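Local structure of lactate racemase apoprotein (Thermoanaerobacterium thermosaccharolyticum, 2YJG) at residues Pro76-Ile81 with His245-Ala250. The protein interconverts the D- and L-isomers of lactate, using a nickel pincer cofactor derived from nicotinic acid mononucleotide that is absent from this apoprotein. Residues are numbered along the deposited sequence; the frame is centred on the assembly and turned at random.
Sequences PVPSRI and HKIVNA. With SO4 (sulfate ion), chain D.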
ATOM      1  N   PRO A  76      -3.778  14.953  11.078  1.00 24.65           N
ATOM      2  CA  PRO A  76      -4.781  14.038  11.639  1.00 24.69           C
ATOM      3  C   PRO A  76      -6.092  13.872  10.878  1.00 23.68           C
ATOM      4  O   PRO A  76      -7.087  13.425  11.468  1.00 24.25           O
ATOM      5  CB  PRO A  76      -5.041  14.653  13.015  1.00 25.47           C
ATOM      6  CG  PRO A  76      -4.951  16.082  12.768  1.00 24.43           C
ATOM      7  CD  PRO A  76      -3.799  16.253  11.769  1.00 25.90           C
ATOM      8  N   VAL A  77      -6.115  14.194   9.590  1.00 21.29           N
ATOM      9  CA  VAL A  77      -7.324  14.028   8.793  1.00 20.22           C
ATOM     10  C   VAL A  77      -7.800  12.549   8.810  1.00 19.53           C
ATOM     11  O   VAL A  77      -7.046  11.612   8.510  1.00 18.84           O
ATOM     12  CB  VAL A  77      -7.132  14.533   7.355  1.00 19.05           C
ATOM     13  CG1 VAL A  77      -8.412  14.380   6.580  1.00 20.21           C
ATOM     14  CG2 VAL A  77      -6.628  15.966   7.321  1.00 19.82           C
ATOM     15  N   PRO A  78      -9.051  12.317   9.218  1.00 20.58           N
ATOM     16  CA  PRO A  78      -9.571  10.968   9.347  1.00 20.05           C
ATOM     17  C   PRO A  78     -10.012  10.426   8.000  1.00 19.16           C
ATOM     18  O   PRO A  78     -11.193  10.197   7.759  1.00 18.45           O
ATOM     19  CB  PRO A  78     -10.757  11.128  10.294  1.00 20.68           C
ATOM     20  CG  PRO A  78     -11.237  12.510  10.071  1.00 20.23           C
ATOM     21  CD  PRO A  78     -10.026  13.333   9.663  1.00 21.03           C
ATOM     22  N   SER A  79      -9.053  10.218   7.107  1.00 18.74           N
ATOM     23  CA  SER A  79      -9.401   9.919   5.726  1.00 18.03           C
ATOM     24  C   SER A  79     -10.025   8.557   5.468  1.00 19.00           C
ATOM     25  O   SER A  79     -10.639   8.363   4.422  1.00 17.56           O
ATOM     26  CB  SER A  79      -8.193  10.149   4.811  1.00 18.85           C
ATOM     27  OG  SER A  79      -7.704  11.474   4.916  1.00 17.19           O
ATOM     28  N   ARG A  80      -9.835   7.585   6.371  1.00 19.68           N
ATOM     29  CA  ARG A  80     -10.547   6.317   6.238  1.00 20.15           C
ATOM     30  C   ARG A  80     -12.061   6.544   6.220  1.00 19.68           C
ATOM     31  O   ARG A  80     -12.804   5.754   5.702  1.00 19.78           O
ATOM     32  CB  ARG A  80     -10.170   5.345   7.382  1.00 21.06           C
ATOM     33  CG  ARG A  80      -8.770   4.827   7.351  1.00 24.12           C
ATOM     34  CD  ARG A  80      -8.322   4.347   8.773  1.00 27.02           C
ATOM     35  NE  ARG A  80      -6.966   3.754   8.799  1.00 30.55           N
ATOM     36  CZ  ARG A  80      -6.647   2.501   8.430  1.00 30.88           C
ATOM     37  NH1 ARG A  80      -7.562   1.666   7.962  1.00 27.51           N
ATOM     38  NH2 ARG A  80      -5.380   2.076   8.507  1.00 33.15           N
ATOM     39  N   ILE A  81     -12.525   7.619   6.849  1.00 18.49           N
ATOM     40  CA  ILE A  81     -13.935   7.912   6.890  1.00 18.26           C
ATOM     41  C   ILE A  81     -14.317   8.816   5.716  1.00 16.72           C
ATOM     42  O   ILE A  81     -15.271   8.546   4.972  1.00 14.65           O
ATOM     43  CB  ILE A  81     -14.323   8.569   8.196  1.00 19.08           C
ATOM     44  CG1 ILE A  81     -14.171   7.566   9.375  1.00 21.57           C
ATOM     45  CG2 ILE A  81     -15.754   9.097   8.045  1.00 18.97           C
ATOM     46  CD1 ILE A  81     -14.205   8.206  10.770  1.00 23.94           C
ATOM     47  N   HIS A 245      -9.332  12.809  17.647  1.00 29.85           N
ATOM     48  CA  HIS A 245      -9.422  12.751  16.182  1.00 28.37           C
ATOM     49  C   HIS A 245     -10.774  12.284  15.677  1.00 26.04           C
ATOM     50  O   HIS A 245     -10.912  11.985  14.508  1.00 23.87           O
ATOM     51  CB  HIS A 245      -8.309  11.928  15.497  1.00 28.87           C
ATOM     52  CG  HIS A 245      -6.916  12.414  15.762  1.00 32.43           C
ATOM     53  ND1 HIS A 245      -6.635  13.643  16.322  1.00 35.45           N
ATOM     54  CD2 HIS A 245      -5.713  11.832  15.516  1.00 35.76           C
ATOM     55  CE1 HIS A 245      -5.323  13.788  16.428  1.00 33.56           C
ATOM     56  NE2 HIS A 245      -4.742  12.707  15.943  1.00 34.53           N
ATOM     57  N   LYS A 246     -11.789  12.277  16.538  1.00 24.90           N
ATOM     58  CA  LYS A 246     -13.176  12.051  16.126  1.00 24.51           C
ATOM     59  C   LYS A 246     -13.788  13.280  15.442  1.00 23.02           C
ATOM     60  O   LYS A 246     -13.644  14.423  15.925  1.00 22.50           O
ATOM     61  CB  LYS A 246     -14.026  11.655  17.359  1.00 25.85           C
ATOM     62  CG  LYS A 246     -15.467  11.350  17.068  1.00 28.46           C
ATOM     63  CD  LYS A 246     -16.418  11.806  18.218  1.00 32.89           C
ATOM     64  CE  LYS A 246     -17.917  11.744  17.748  1.00 33.66           C
ATOM     65  NZ  LYS A 246     -18.553  12.959  17.073  1.00 29.37           N
ATOM     66  N   ILE A 247     -14.458  13.054  14.308  1.00 21.47           N
ATOM     67  CA  ILE A 247     -15.148  14.125  13.589  1.00 19.29           C
ATOM     68  C   ILE A 247     -16.313  14.572  14.425  1.00 20.17           C
ATOM     69  O   ILE A 247     -17.105  13.715  14.839  1.00 22.19           O
ATOM     70  CB  ILE A 247     -15.663  13.670  12.189  1.00 19.35           C
ATOM     71  CG1 ILE A 247     -14.458  13.356  11.292  1.00 17.84           C
ATOM     72  CG2 ILE A 247     -16.574  14.727  11.546  1.00 17.99           C
ATOM     73  CD1 ILE A 247     -14.817  12.606   9.972  1.00 19.83           C
ATOM     74  N   VAL A 248     -16.393  15.877  14.690  1.00 19.18           N
ATOM     75  CA  VAL A 248     -17.502  16.517  15.441  1.00 18.59           C
ATOM     76  C   VAL A 248     -18.340  17.504  14.629  1.00 18.59           C
ATOM     77  O   VAL A 248     -19.479  17.870  15.007  1.00 18.64           O
ATOM     78  CB  VAL A 248     -17.005  17.150  16.754  1.00 19.03           C
ATOM     79  CG1 VAL A 248     -16.444  16.100  17.660  1.00 18.23           C
ATOM     80  CG2 VAL A 248     -15.975  18.245  16.477  1.00 20.59           C
ATOM     81  N   ASN A 249     -17.819  17.933  13.492  1.00 17.56           N
ATOM     82  CA  ASN A 249     -18.534  18.730  12.522  1.00 16.49           C
ATOM     83  C   ASN A 249     -17.788  18.620  11.176  1.00 15.90           C
ATOM     84  O   ASN A 249     -16.636  18.182  11.104  1.00 15.96           O
ATOM     85  CB  ASN A 249     -18.617  20.203  12.966  1.00 18.12           C
ATOM     86  CG  ASN A 249     -19.903  20.940  12.503  1.00 19.60           C
ATOM     87  OD1 ASN A 249     -20.605  20.565  11.552  1.00 20.38           O
ATOM     88  ND2 ASN A 249     -20.177  22.031  13.175  1.00 21.74           N
ATOM     89  N   ALA A 250     -18.436  19.126  10.159  1.00 15.63           N
ATOM     90  CA  ALA A 250     -17.976  19.071   8.790  1.00 15.78           C
ATOM     91  C   ALA A 250     -18.658  20.102   7.928  1.00 16.56           C
ATOM     92  O   ALA A 250     -19.874  20.412   8.121  1.00 17.30           O
ATOM     93  CB  ALA A 250     -18.184  17.649   8.217  1.00 14.84           C
TER
HETATM   94  S   SO4 D1428      -5.767  -1.746   7.352  1.00 32.19           S
HETATM   95  O1  SO4 D1428      -7.146  -1.474   7.030  1.00 37.57           O
HETATM   96  O2  SO4 D1428      -5.544  -2.976   8.072  1.00 36.44           O
HETATM   97  O3  SO4 D1428      -4.922  -1.770   6.175  1.00 40.70           O
HETATM   98  O4  SO4 D1428      -5.221  -0.668   8.141  1.00 37.83           O
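His245 lays one face of its imidazole on Pro76. The proline CB stands over the middle of the ring, 3.6 Å from its centroid and 14° off the ring normal, which meets the geometry of a CH-pi contact. A chi1 of -59° sets CG of His245 opposite its own carbonyl carbon, which lets the ring present a face to CB of Pro76. The carbonyl O of His245 makes a looser approach, coming no nearer than 4.3 Å to CB of Pro78.

Ile247 then makes the apolar half of the contact. Its CG1 comes within 3.5 Å of Pro78 CG, the two side chains crossing at a slant, and its CD1 meets the same ring carbon at 3.6 Å. Further along, Ile247 CD1 reaches Ile81 CG2 at 4.1 Å as the two isoleucines pass in opposite directions. Val239 of strand 233-241 touches both Pro78 and Ile247, while in helix 39-48 Val43 packs on Ile247 and Glu39 accepts a hydrogen bond from its backbone N. No hydrogen bond joins the two segments, so contact here rests on rings and aliphatic branches. From Val248 onward the chain pairs with strand 233-241, where Val248 and Asn249 share Val240 as their partner, a classic bulge in the antiparallel pairing.

Pro78, centre of an inverse gamma turn and N-cap of helix 79-91, thus packs this helix start against the antiparallel edge strand 247-253 of the mixed sheet; Pro76, at the start of its segment, follows Arg75, which probably binds the nickel-pincer cofactor, as in related racemases.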